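PDB 6LN0: Non-structural protein 3 from Porcine deltacoronavirus, which joins a macro domain, of a family that binds ADP-ribose, to a papain-like protease domain that probably cleaves the viral polyprotein. Local coordinates for residues E4-Q8 and E113-Y117; K25-S29 and L81-C85; Q38-G42 and K56-Y60; P70-D74 and C85-V89; A106-I110 and I119-G123. All blocks are in the same frame, centred on the assembly; numbering follows the deposited sequence.

Interaction 1 of 5, residues E4-Q8 and E113-Y117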
# COMPACT_ATOMS: atom_id res chain seq x y z
N GLU A 4 -41.34 23.55 -7.61
CA GLU A 4 -40.51 24.27 -6.64
C GLU A 4 -39.52 23.36 -5.93
O GLU A 4 -38.62 23.87 -5.26
CB GLU A 4 -41.37 25.01 -5.62
CG GLU A 4 -42.25 24.14 -4.73
CD GLU A 4 -43.54 23.73 -5.41
OE1 GLU A 4 -44.44 23.18 -4.73
OE2 GLU A 4 -43.65 23.95 -6.64
N ALA A 5 -39.66 22.03 -6.06
CA ALA A 5 -38.82 21.07 -5.37
C ALA A 5 -37.57 20.68 -6.16
O ALA A 5 -36.73 19.93 -5.64
CB ALA A 5 -39.63 19.81 -5.04
N ILE A 6 -37.44 21.16 -7.39
CA ILE A 6 -36.39 20.69 -8.29
C ILE A 6 -35.08 21.41 -7.97
O ILE A 6 -35.06 22.63 -7.77
CB ILE A 6 -36.81 20.89 -9.75
CG1 ILE A 6 -35.68 20.46 -10.69
CG2 ILE A 6 -37.16 22.35 -10.03
CD1 ILE A 6 -35.23 19.10 -10.50
N LYS A 7 -33.99 20.65 -7.88
CA LYS A 7 -32.65 21.22 -7.82
C LYS A 7 -31.78 20.52 -8.85
O LYS A 7 -31.85 19.30 -9.01
CB LYS A 7 -32.04 21.09 -6.42
CG LYS A 7 -32.85 21.77 -5.36
CD LYS A 7 -33.13 20.84 -4.21
CE LYS A 7 -34.04 21.52 -3.17
NZ LYS A 7 -33.25 22.38 -2.24
N GLN A 8 -30.96 21.29 -9.56
CA GLN A 8 -30.13 20.71 -10.60
C GLN A 8 -29.09 19.78 -9.99
O GLN A 8 -28.64 20.00 -8.86
CB GLN A 8 -29.45 21.80 -11.43
CG GLN A 8 -30.40 22.68 -12.24
CD GLN A 8 -30.40 24.12 -11.77
OE1 GLN A 8 -29.60 24.51 -10.91
NE2 GLN A 8 -31.30 24.93 -12.32
N GLU A 113 -35.91 11.66 -8.96
CA GLU A 113 -35.89 13.03 -9.45
C GLU A 113 -34.88 13.83 -8.65
O GLU A 113 -34.55 13.46 -7.52
CB GLU A 113 -37.29 13.66 -9.32
CG GLU A 113 -38.42 12.77 -9.79
CD GLU A 113 -38.49 12.66 -11.30
OE1 GLU A 113 -38.63 11.53 -11.82
OE2 GLU A 113 -38.39 13.73 -11.96
N PRO A 114 -34.36 14.90 -9.19
CA PRO A 114 -33.34 15.64 -8.45
C PRO A 114 -33.97 16.64 -7.47
O PRO A 114 -34.22 17.80 -7.79
CB PRO A 114 -32.52 16.31 -9.55
CG PRO A 114 -33.49 16.46 -10.67
CD PRO A 114 -34.51 15.37 -10.58
N ALA A 115 -34.24 16.13 -6.27
CA ALA A 115 -34.89 16.86 -5.20
C ALA A 115 -34.20 16.51 -3.89
O ALA A 115 -33.39 15.58 -3.83
CB ALA A 115 -36.39 16.51 -5.11
N HIS A 116 -34.55 17.24 -2.84
CA HIS A 116 -34.06 16.96 -1.50
C HIS A 116 -35.03 16.01 -0.80
O HIS A 116 -36.15 16.38 -0.48
CB HIS A 116 -33.89 18.22 -0.67
CG HIS A 116 -33.68 17.94 0.79
ND1 HIS A 116 -34.51 18.44 1.78
CD2 HIS A 116 -32.77 17.15 1.42
CE1 HIS A 116 -34.09 18.00 2.95
NE2 HIS A 116 -33.05 17.21 2.76
N TYR A 117 -34.57 14.80 -0.54
CA TYR A 117 -35.39 13.76 0.06
C TYR A 117 -35.14 13.68 1.56
O TYR A 117 -34.01 13.81 2.02
CB TYR A 117 -35.09 12.41 -0.58
CG TYR A 117 -35.56 12.31 -2.01
CD1 TYR A 117 -36.85 11.88 -2.30
CD2 TYR A 117 -34.71 12.61 -3.06
CE1 TYR A 117 -37.30 11.78 -3.61
CE2 TYR A 117 -35.15 12.51 -4.37
CZ TYR A 117 -36.44 12.09 -4.64
OH TYR A 117 -36.88 11.97 -5.94

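Interaction 2 of 5, residues K25-S29 and L81-C85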
# COMPACT_ATOMS: atom_id res chain seq x y z
N LYS A 25 -34.47 20.14 9.15
CA LYS A 25 -34.23 21.36 8.39
C LYS A 25 -34.68 21.14 6.94
O LYS A 25 -33.94 20.57 6.13
CB LYS A 25 -32.75 21.73 8.48
CG LYS A 25 -32.26 22.84 7.54
CD LYS A 25 -30.74 22.83 7.45
CE LYS A 25 -30.26 23.19 6.04
NZ LYS A 25 -31.34 23.83 5.22
N PHE A 26 -35.90 21.59 6.60
CA PHE A 26 -36.48 21.33 5.29
C PHE A 26 -36.06 22.39 4.27
O PHE A 26 -35.47 23.42 4.60
CB PHE A 26 -38.00 21.27 5.37
CG PHE A 26 -38.52 20.04 6.07
CD1 PHE A 26 -38.50 18.81 5.43
CD2 PHE A 26 -39.04 20.12 7.35
CE1 PHE A 26 -38.98 17.67 6.08
CE2 PHE A 26 -39.52 18.99 7.99
CZ PHE A 26 -39.49 17.76 7.35
N ASP A 27 -36.38 22.12 3.00
CA ASP A 27 -36.00 22.96 1.86
C ASP A 27 -36.74 22.51 0.59
O ASP A 27 -36.14 21.90 -0.31
CB ASP A 27 -34.48 22.91 1.65
CG ASP A 27 -34.02 23.75 0.47
OD1 ASP A 27 -34.83 24.54 -0.07
OD2 ASP A 27 -32.84 23.61 0.07
N ASN A 28 -38.04 22.82 0.51
CA ASN A 28 -38.92 22.35 -0.57
C ASN A 28 -38.76 20.85 -0.78
O ASN A 28 -38.67 20.35 -1.90
CB ASN A 28 -38.67 23.13 -1.86
CG ASN A 28 -38.95 24.60 -1.70
OD1 ASN A 28 -38.06 25.44 -1.86
ND2 ASN A 28 -40.19 24.93 -1.36
N SER A 29 -38.77 20.12 0.33
CA SER A 29 -38.31 18.75 0.36
C SER A 29 -39.42 17.80 -0.05
O SER A 29 -40.61 18.10 0.04
CB SER A 29 -37.82 18.39 1.76
OG SER A 29 -36.92 19.37 2.26
N LEU A 81 -43.50 24.29 6.86
CA LEU A 81 -42.21 23.87 7.36
C LEU A 81 -41.14 23.73 6.28
O LEU A 81 -39.96 23.62 6.62
CB LEU A 81 -42.36 22.54 8.12
CG LEU A 81 -43.15 22.72 9.43
CD1 LEU A 81 -44.21 21.65 9.60
CD2 LEU A 81 -42.22 22.79 10.64
N GLY A 82 -41.53 23.78 5.01
CA GLY A 82 -40.60 23.58 3.90
C GLY A 82 -40.78 22.28 3.14
O GLY A 82 -39.92 21.94 2.32
N VAL A 83 -41.87 21.55 3.39
CA VAL A 83 -42.14 20.28 2.72
C VAL A 83 -42.95 20.57 1.46
O VAL A 83 -44.11 21.01 1.54
CB VAL A 83 -42.89 19.31 3.65
CG1 VAL A 83 -43.18 18.01 2.94
CG2 VAL A 83 -42.09 19.06 4.90
N ALA A 84 -42.34 20.34 0.29
CA ALA A 84 -43.03 20.61 -0.96
C ALA A 84 -44.11 19.58 -1.22
O ALA A 84 -45.17 19.91 -1.76
CB ALA A 84 -42.05 20.64 -2.13
N CYS A 85 -43.86 18.32 -0.86
CA CYS A 85 -44.86 17.28 -1.08
C CYS A 85 -44.48 16.05 -0.25
O CYS A 85 -43.41 15.98 0.35
CB CYS A 85 -44.96 16.93 -2.56
SG CYS A 85 -43.40 16.35 -3.23

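Interaction 3 of 5, residues Q38-G42 and K56-Y60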
# COMPACT_ATOMS: atom_id res chain seq x y z
N GLN A 38 -53.59 1.16 2.74
CA GLN A 38 -54.79 1.89 3.12
C GLN A 38 -54.49 3.26 3.71
O GLN A 38 -55.42 3.93 4.18
CB GLN A 38 -55.62 1.08 4.12
CG GLN A 38 -56.67 0.22 3.47
CD GLN A 38 -56.09 -1.05 2.90
OE1 GLN A 38 -54.98 -1.47 3.28
NE2 GLN A 38 -56.81 -1.67 1.96
N LEU A 39 -53.23 3.68 3.72
CA LEU A 39 -52.83 5.02 4.18
C LEU A 39 -53.48 5.38 5.51
O LEU A 39 -53.70 6.55 5.82
CB LEU A 39 -53.13 6.08 3.12
CG LEU A 39 -52.61 5.72 1.73
CD1 LEU A 39 -53.40 6.44 0.64
CD2 LEU A 39 -51.11 5.99 1.62
N THR A 40 -53.78 4.37 6.32
CA THR A 40 -54.35 4.62 7.63
C THR A 40 -53.47 5.51 8.48
O THR A 40 -53.95 6.10 9.45
CB THR A 40 -54.61 3.29 8.34
OG1 THR A 40 -53.37 2.77 8.83
CG2 THR A 40 -55.20 2.28 7.37
N ASN A 41 -52.19 5.64 8.15
CA ASN A 41 -51.22 6.34 8.99
C ASN A 41 -51.36 5.93 10.45
O ASN A 41 -51.46 6.76 11.35
CB ASN A 41 -51.34 7.86 8.83
CG ASN A 41 -50.83 8.34 7.50
OD1 ASN A 41 -49.63 8.23 7.20
ND2 ASN A 41 -51.72 8.88 6.68
N GLY A 42 -51.37 4.61 10.67
CA GLY A 42 -51.51 4.00 11.98
C GLY A 42 -50.51 4.48 13.02
O GLY A 42 -50.90 5.00 14.07
N LYS A 56 -57.15 17.55 6.77
CA LYS A 56 -57.51 17.48 5.35
C LYS A 56 -56.55 16.58 4.59
O LYS A 56 -56.95 15.89 3.64
CB LYS A 56 -57.55 18.89 4.74
CG LYS A 56 -58.69 19.80 5.27
CD LYS A 56 -60.01 19.58 4.50
CE LYS A 56 -61.19 20.36 5.09
NZ LYS A 56 -62.31 19.46 5.51
N TYR A 57 -55.29 16.52 5.02
CA TYR A 57 -54.37 15.53 4.45
C TYR A 57 -54.92 14.12 4.65
O TYR A 57 -55.01 13.34 3.70
CB TYR A 57 -52.98 15.69 5.07
CG TYR A 57 -52.08 14.49 4.91
CD1 TYR A 57 -51.34 14.30 3.75
CD2 TYR A 57 -51.96 13.55 5.92
CE1 TYR A 57 -50.53 13.21 3.59
CE2 TYR A 57 -51.14 12.44 5.77
CZ TYR A 57 -50.44 12.28 4.61
OH TYR A 57 -49.63 11.18 4.48
N GLN A 58 -55.34 13.79 5.88
CA GLN A 58 -55.82 12.44 6.15
C GLN A 58 -57.10 12.11 5.39
O GLN A 58 -57.29 10.94 4.99
CB GLN A 58 -56.03 12.23 7.65
CG GLN A 58 -56.40 10.80 8.01
CD GLN A 58 -55.41 9.80 7.45
OE1 GLN A 58 -54.22 9.84 7.77
NE2 GLN A 58 -55.90 8.90 6.59
N GLU A 59 -57.98 13.10 5.17
CA GLU A 59 -59.21 12.83 4.43
C GLU A 59 -58.92 12.53 2.96
O GLU A 59 -59.54 11.64 2.37
CB GLU A 59 -60.18 14.02 4.52
CG GLU A 59 -60.19 14.72 5.87
CD GLU A 59 -61.23 15.84 5.99
OE1 GLU A 59 -61.71 16.08 7.14
OE2 GLU A 59 -61.56 16.49 4.97
N TYR A 60 -57.99 13.28 2.36
CA TYR A 60 -57.65 12.99 0.97
C TYR A 60 -57.04 11.60 0.83
O TYR A 60 -57.34 10.88 -0.13
CB TYR A 60 -56.72 14.08 0.41
CG TYR A 60 -56.24 13.72 -0.98
CD1 TYR A 60 -57.14 13.63 -2.04
CD2 TYR A 60 -54.91 13.41 -1.22
CE1 TYR A 60 -56.72 13.27 -3.30
CE2 TYR A 60 -54.47 13.05 -2.48
CZ TYR A 60 -55.37 12.98 -3.52
OH TYR A 60 -54.91 12.62 -4.77

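Interaction 4 of 5, residues P70-D74 and C85-V89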
# COMPACT_ATOMS: atom_id res chain seq x y z
N PRO A 70 -46.48 3.79 -5.60
CA PRO A 70 -46.23 5.03 -4.86
C PRO A 70 -47.17 6.14 -5.29
O PRO A 70 -47.55 6.24 -6.45
CB PRO A 70 -44.78 5.39 -5.21
CG PRO A 70 -44.22 4.15 -5.87
CD PRO A 70 -45.38 3.46 -6.52
N LEU A 71 -47.56 6.97 -4.32
CA LEU A 71 -48.47 8.07 -4.53
C LEU A 71 -47.80 9.37 -4.11
O LEU A 71 -47.19 9.44 -3.03
CB LEU A 71 -49.76 7.85 -3.73
CG LEU A 71 -50.55 9.10 -3.32
CD1 LEU A 71 -51.13 9.72 -4.56
CD2 LEU A 71 -51.66 8.75 -2.32
N THR A 72 -47.90 10.40 -4.94
CA THR A 72 -47.43 11.71 -4.52
C THR A 72 -48.60 12.56 -4.07
O THR A 72 -49.68 12.53 -4.66
CB THR A 72 -46.67 12.47 -5.61
OG1 THR A 72 -45.61 11.65 -6.09
CG2 THR A 72 -46.07 13.73 -5.02
N THR A 73 -48.37 13.34 -3.03
CA THR A 73 -49.39 14.13 -2.39
C THR A 73 -48.80 15.49 -2.05
O THR A 73 -47.60 15.61 -1.81
CB THR A 73 -49.87 13.37 -1.15
OG1 THR A 73 -50.83 12.39 -1.55
CG2 THR A 73 -50.50 14.25 -0.19
N ASP A 74 -49.65 16.51 -2.09
CA ASP A 74 -49.27 17.81 -1.56
C ASP A 74 -48.95 17.68 -0.08
O ASP A 74 -49.31 16.71 0.58
CB ASP A 74 -50.41 18.81 -1.81
CG ASP A 74 -50.00 20.25 -1.59
OD1 ASP A 74 -49.78 20.63 -0.42
OD2 ASP A 74 -49.91 21.01 -2.57
N CYS A 85 -43.86 18.32 -0.86
CA CYS A 85 -44.86 17.28 -1.08
C CYS A 85 -44.48 16.05 -0.25
O CYS A 85 -43.41 15.98 0.35
CB CYS A 85 -44.96 16.93 -2.56
SG CYS A 85 -43.40 16.35 -3.23
N ILE A 86 -45.40 15.08 -0.25
CA ILE A 86 -45.29 13.86 0.53
C ILE A 86 -45.40 12.68 -0.42
O ILE A 86 -46.34 12.61 -1.22
CB ILE A 86 -46.38 13.78 1.61
CG1 ILE A 86 -46.12 14.83 2.69
CG2 ILE A 86 -46.46 12.39 2.25
CD1 ILE A 86 -47.34 15.17 3.53
N LEU A 87 -44.46 11.75 -0.33
CA LEU A 87 -44.42 10.59 -1.20
C LEU A 87 -44.69 9.35 -0.36
O LEU A 87 -44.09 9.19 0.71
CB LEU A 87 -43.05 10.52 -1.91
CG LEU A 87 -42.69 9.37 -2.84
CD1 LEU A 87 -43.76 9.15 -3.88
CD2 LEU A 87 -41.32 9.64 -3.51
N HIS A 88 -45.60 8.51 -0.81
CA HIS A 88 -46.05 7.35 -0.05
C HIS A 88 -45.56 6.09 -0.73
O HIS A 88 -45.81 5.90 -1.92
CB HIS A 88 -47.58 7.28 0.06
CG HIS A 88 -48.20 8.50 0.65
ND1 HIS A 88 -48.30 9.69 -0.03
CD2 HIS A 88 -48.74 8.72 1.88
CE1 HIS A 88 -48.89 10.59 0.74
NE2 HIS A 88 -49.16 10.03 1.91
N VAL A 89 -44.92 5.21 0.04
CA VAL A 89 -44.48 3.91 -0.45
C VAL A 89 -44.70 2.86 0.62
O VAL A 89 -44.59 3.12 1.82
CB VAL A 89 -43.01 3.95 -0.88
CG1 VAL A 89 -42.91 4.68 -2.19
CG2 VAL A 89 -42.19 4.65 0.20

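Interaction 5 of 5, residues A106-I110 and I119-G123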
# COMPACT_ATOMS: atom_id res chain seq x y z
N ALA A 106 -37.79 -0.48 -3.20
CA ALA A 106 -38.53 0.59 -2.54
C ALA A 106 -37.77 1.90 -2.59
O ALA A 106 -38.35 2.95 -2.87
CB ALA A 106 -38.85 0.21 -1.09
N TYR A 107 -36.46 1.87 -2.34
CA TYR A 107 -35.68 3.10 -2.43
C TYR A 107 -35.49 3.54 -3.87
O TYR A 107 -35.42 4.75 -4.15
CB TYR A 107 -34.32 2.90 -1.76
CG TYR A 107 -34.39 2.74 -0.27
CD1 TYR A 107 -34.51 1.48 0.30
CD2 TYR A 107 -34.29 3.84 0.57
CE1 TYR A 107 -34.56 1.32 1.66
CE2 TYR A 107 -34.34 3.69 1.94
CZ TYR A 107 -34.47 2.43 2.48
OH TYR A 107 -34.51 2.27 3.84
N LYS A 108 -35.36 2.58 -4.80
CA LYS A 108 -35.39 2.89 -6.22
C LYS A 108 -36.68 3.61 -6.56
O LYS A 108 -36.69 4.60 -7.31
CB LYS A 108 -35.28 1.61 -7.05
CG LYS A 108 -34.78 1.83 -8.49
CD LYS A 108 -35.33 0.77 -9.47
CE LYS A 108 -34.87 1.04 -10.91
NZ LYS A 108 -35.92 1.71 -11.74
N SER A 109 -37.78 3.14 -5.98
CA SER A 109 -39.08 3.74 -6.19
C SER A 109 -39.15 5.18 -5.70
O SER A 109 -39.97 5.95 -6.19
CB SER A 109 -40.11 2.86 -5.48
OG SER A 109 -41.32 3.54 -5.29
N ILE A 110 -38.27 5.56 -4.77
CA ILE A 110 -38.33 6.87 -4.14
C ILE A 110 -37.44 7.87 -4.86
O ILE A 110 -37.85 9.01 -5.14
CB ILE A 110 -37.92 6.74 -2.66
CG1 ILE A 110 -39.02 6.08 -1.84
CG2 ILE A 110 -37.49 8.10 -2.07
CD1 ILE A 110 -38.57 5.66 -0.47
N ILE A 119 -35.98 10.89 4.44
CA ILE A 119 -36.47 9.51 4.45
C ILE A 119 -36.31 8.91 5.84
O ILE A 119 -35.19 8.72 6.32
CB ILE A 119 -35.74 8.67 3.39
CG1 ILE A 119 -35.63 9.43 2.07
CG2 ILE A 119 -36.46 7.36 3.15
CD1 ILE A 119 -35.35 8.54 0.87
N PRO A 120 -37.42 8.63 6.53
CA PRO A 120 -37.37 7.66 7.63
C PRO A 120 -36.87 6.32 7.09
O PRO A 120 -37.38 5.81 6.09
CB PRO A 120 -38.83 7.57 8.09
CG PRO A 120 -39.64 8.22 6.97
CD PRO A 120 -38.74 9.27 6.42
N ILE A 121 -35.88 5.75 7.77
CA ILE A 121 -35.35 4.45 7.35
C ILE A 121 -36.50 3.46 7.28
O ILE A 121 -37.32 3.37 8.20
CB ILE A 121 -34.25 3.99 8.30
CG1 ILE A 121 -33.08 4.96 8.24
CG2 ILE A 121 -33.79 2.58 7.95
CD1 ILE A 121 -32.23 4.91 9.45
N LEU A 122 -36.59 2.74 6.16
CA LEU A 122 -37.70 1.84 5.92
C LEU A 122 -37.54 0.58 6.75
O LEU A 122 -36.43 0.15 7.06
CB LEU A 122 -37.81 1.49 4.43
CG LEU A 122 -37.79 2.60 3.38
CD1 LEU A 122 -38.18 2.03 2.01
CD2 LEU A 122 -38.71 3.79 3.76
N GLY A 123 -38.67 -0.02 7.12
CA GLY A 123 -38.62 -1.25 7.88
C GLY A 123 -38.40 -1.08 9.37
O GLY A 123 -37.77 -1.93 10.00

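Interaction 1 of 5, residues E4-Q8 and E113-Y117
A single backbone bond ties the two segments together: Lys7 N donates to Pro114 O over 2.9 Å, almost straight, and the CA atoms come nearest at Ile6 and Ala115. The acceptor belongs to the central residue of an inverse gamma turn, whose weak closing bond runs from Ala115 N back to Glu113 O. This turn lies in the loop between helix 99-110 and strand 117-120 of the macro domain, so the contact pins the N-terminal segment ahead of strand 10-17 against the loop that leads into the inner strand 117-120. Pro114 supplies much of the meeting surface. Ile6 lies alongside the proline ring, the two side chains pointing the same way. Beside it, Lys7 O approaches Pro114 CB at 3.1 Å. The methyl of Ala115 rests on a carbonyl, Ala115 CB lying 3.5 Å from Ala5 O. Lys7 and His116 also run side by side. The lysine chain bends at chi2 and chi4, passing its CE 4.1 Å from His116 CB before NZ reaches its salt-bridge partner Asp27. The imidazole instead leads away from residues 4-8, and both its nitrogens are engaged, ND1 with Ser29 OG and NE2 with Thr150 OG1, which fixes the rotation of the ring. The ammonium remains at some distance from that ring, Lys7 NZ standing 5.8 Å from His116 ND1.

Interaction 2 of 5, residues K25-S29 and L81-C85
Phe26 presses its ring against Val83 and gives up more surface here than any other residue of the two segments. CG lies beside the backbone N (chi1 -71°), which turns the ring so that Val83 CG2 stands over the centre of one face, 3.6 Å from the centroid and 11° off the normal: a CH-pi contact. At its base, Phe26 CB abuts the backbone, 3.3 Å from Leu81 O. Ser29, the next most buried by the contact, works through its main chain. Its N-H donates to the facing segment, Ser29 N to Gly82 O at 2.9 Å, while its carbonyl takes two successive amides, Ala84 N at 2.8 Å from Ser29 O and Cys85 N more weakly. The helix-like backbone of Ala84 brings both N-H groups round to that one oxygen. The hydroxyl, in turn, fastens the approach to the strand, since Asp27 N donates to Ser29 OG over 2.9 Å, and His116 ND1 is a further partner. Gly82 completes the trio; with no side chain it lets Phe26 lie directly against its backbone, and its carbonyl accepts the serine N-H. Around them, Phe26 also leans on Leu31 and Val118. Ser29 and Val83 form the first parallel bridge between strands 29-34 and 83-89, neighbours in the six-stranded mixed sheet at the heart of the macro domain fold.

Interaction 3 of 5, residues Q38-G42 and K56-Y60
Gln58 extends from its helix with CG anti to the backbone N and then bends at chi2 (53°), which folds its amide back toward Asn41; the asparagine, with CG beside its own backbone N (chi1 -72°), comes the other way, and the two side chains slide past each other. Their amide planes stand 73° apart, so the groups meet nearly crosswise and share one strong bond rather than a flat pair. Asn41 ND2 donates to Gln58 OE1 over 2.9 Å, arriving in the plane of the acceptor carbonyl on a lone pair. The other end of the glutamine amide also points at the loop: Gln58 NE2 gives a weak bond to Leu39 O at 3.3 Å, and it has a further acceptor in Asn62 OD1 one turn along the helix. Gripped at both ends, the amide is fixed in rotation. Asn41 is held in a like manner, because its OD1 takes a bond from Asn33 ND2 of strand 29-34. Tyr57 comes from the opposite direction, its ring CE2 3.7 Å from Asn41 ND2, and its hydroxyl continues to His88 NE2. Ala50 of helix 44-53 packs against Asn41, Tyr57 and Gln58 alike. Leu39 and Asn41 both have left-handed backbone conformations, giving the segment the tight turns that bring carbonyl and amide to the helix. The segment runs from strand 29-34 toward helix 44-53 through a run of glycines beginning at Gly42; here Gln58 of helix 55-64 is bonded to it, and in related macro domains the corresponding asparagine- and glycine-rich loop lines the ADP-ribose pocket.

Interaction 4 of 5, residues P70-D74 and C85-V89
Leu71 with His88 and Thr73 with Ile86 are the hydrogen-bonded pairs of an antiparallel ladder, and Thr72 faces Leu87 between them as a non-hydrogen-bonded pair. Representative backbone bonds are Leu71 N to His88 O at 3.2 Å and Ile86 N to Thr73 O at 2.7 Å. A side-chain bond doubles one rung: Leu71 O accepts from His88 N and also from the ring, His88 ND1 lying 3.2 Å from Leu71 O. The oxygen sits in the imidazole plane, yet the ring nitrogen stands 48° out of the carbonyl plane, away from the lone pairs. With CG beside the backbone N (chi1 -56°), the ring runs along the leucine side chain, and Thr73 OG1 comes obliquely to the neighbouring ring carbon, 3.5 Å from His88 CE1. Carbon donors add to the polar set, notably Pro70 CA at 3.1 Å from His88 O. Apolar contacts are concentrated at the proline end, where Pro70 CB lies 3.6 Å from Val89 CG1 and 4.1 Å from Leu87 CD1. The hairpin places 71-74 outermost in the sheet, while 83-89 pairs on its other side with strand 29-34. Thr73 and Ile86 both meet Tyr57, so helix 55-64 covers the face that also carries His88; Pro70 and Val89 turn to Ser109 of helix 99-110 on the other.

Interaction 5 of 5, residues A106-I110 and I119-G123
Leu122 fits its CD1 methyl into the angle between the helix residues Ala106 and Tyr107. Leu122 CD1 is 3.7 Å from Ala106 CB; it also lies over a face of the tyrosine ring, 3.9 Å from the centroid of Tyr107 and offset toward the rim, as a CH-pi contact. Tyrosine and leucine come from opposite directions, so that Leu122 CG also reaches the phenol end, 3.4 Å from Tyr107 CZ. With CG beside its backbone N (chi1 -68°), Tyr107 sends its ring from the flank of the helix toward the loop after the strand. Beside this pair, the isoleucines slide past each other: Ile110 CG2 and Ile119 CD1 touch at 3.7 Å, both side chains also packing on Val32 of the central sheet. Ile119 adds a looser touch to the tyrosine, placing its CG2 obliquely 4.4 Å from Tyr107 CE2. Helix 99-110 joins strand 83-89 to strand 117-120 in a beta-alpha-beta crossover that passes strand 29-34, and the present contact seals the helix onto the second of these strands. Beyond the strand the chain enters a glycine-containing loop, the counterpart of which holds ADP-ribose in related macro domains. Here the surroundings become polar. Leu122 N donates to Tyr107 OH over 3.2 Å at an N-H...O angle of 160°, so the buried hydroxyl accepts from the main chain two residues past the end of the strand. Helix 131-141 closes over the ring through Ser134, Ala137 and Ala141, and Ser134 OG is hydrogen-bonded to Leu122 O.

All five contacts lie in the macro domain. Interactions 2 and 4 share Cys85 and pair strand 83-89 with its two neighbours, parallel to 29-34 and antiparallel to the outermost 71-74; both are partly buried and rest mainly on backbone bonds. Interactions 3 and 5 are buried but unlike: side-chain amides join loop to helix in 38-42 with 56-60, whereas aliphatic groups and a tyrosine dominate 106-110 with 119-123. The ladder of interaction 4 lies between them, touching 3 through Tyr57 and His88 and 5 through Pro70 and Ser109. Interaction 1, partly buried and tied by one backbone bond, meets interaction 2 through the Lys7-Asp27 salt bridge and His116 with Ser29.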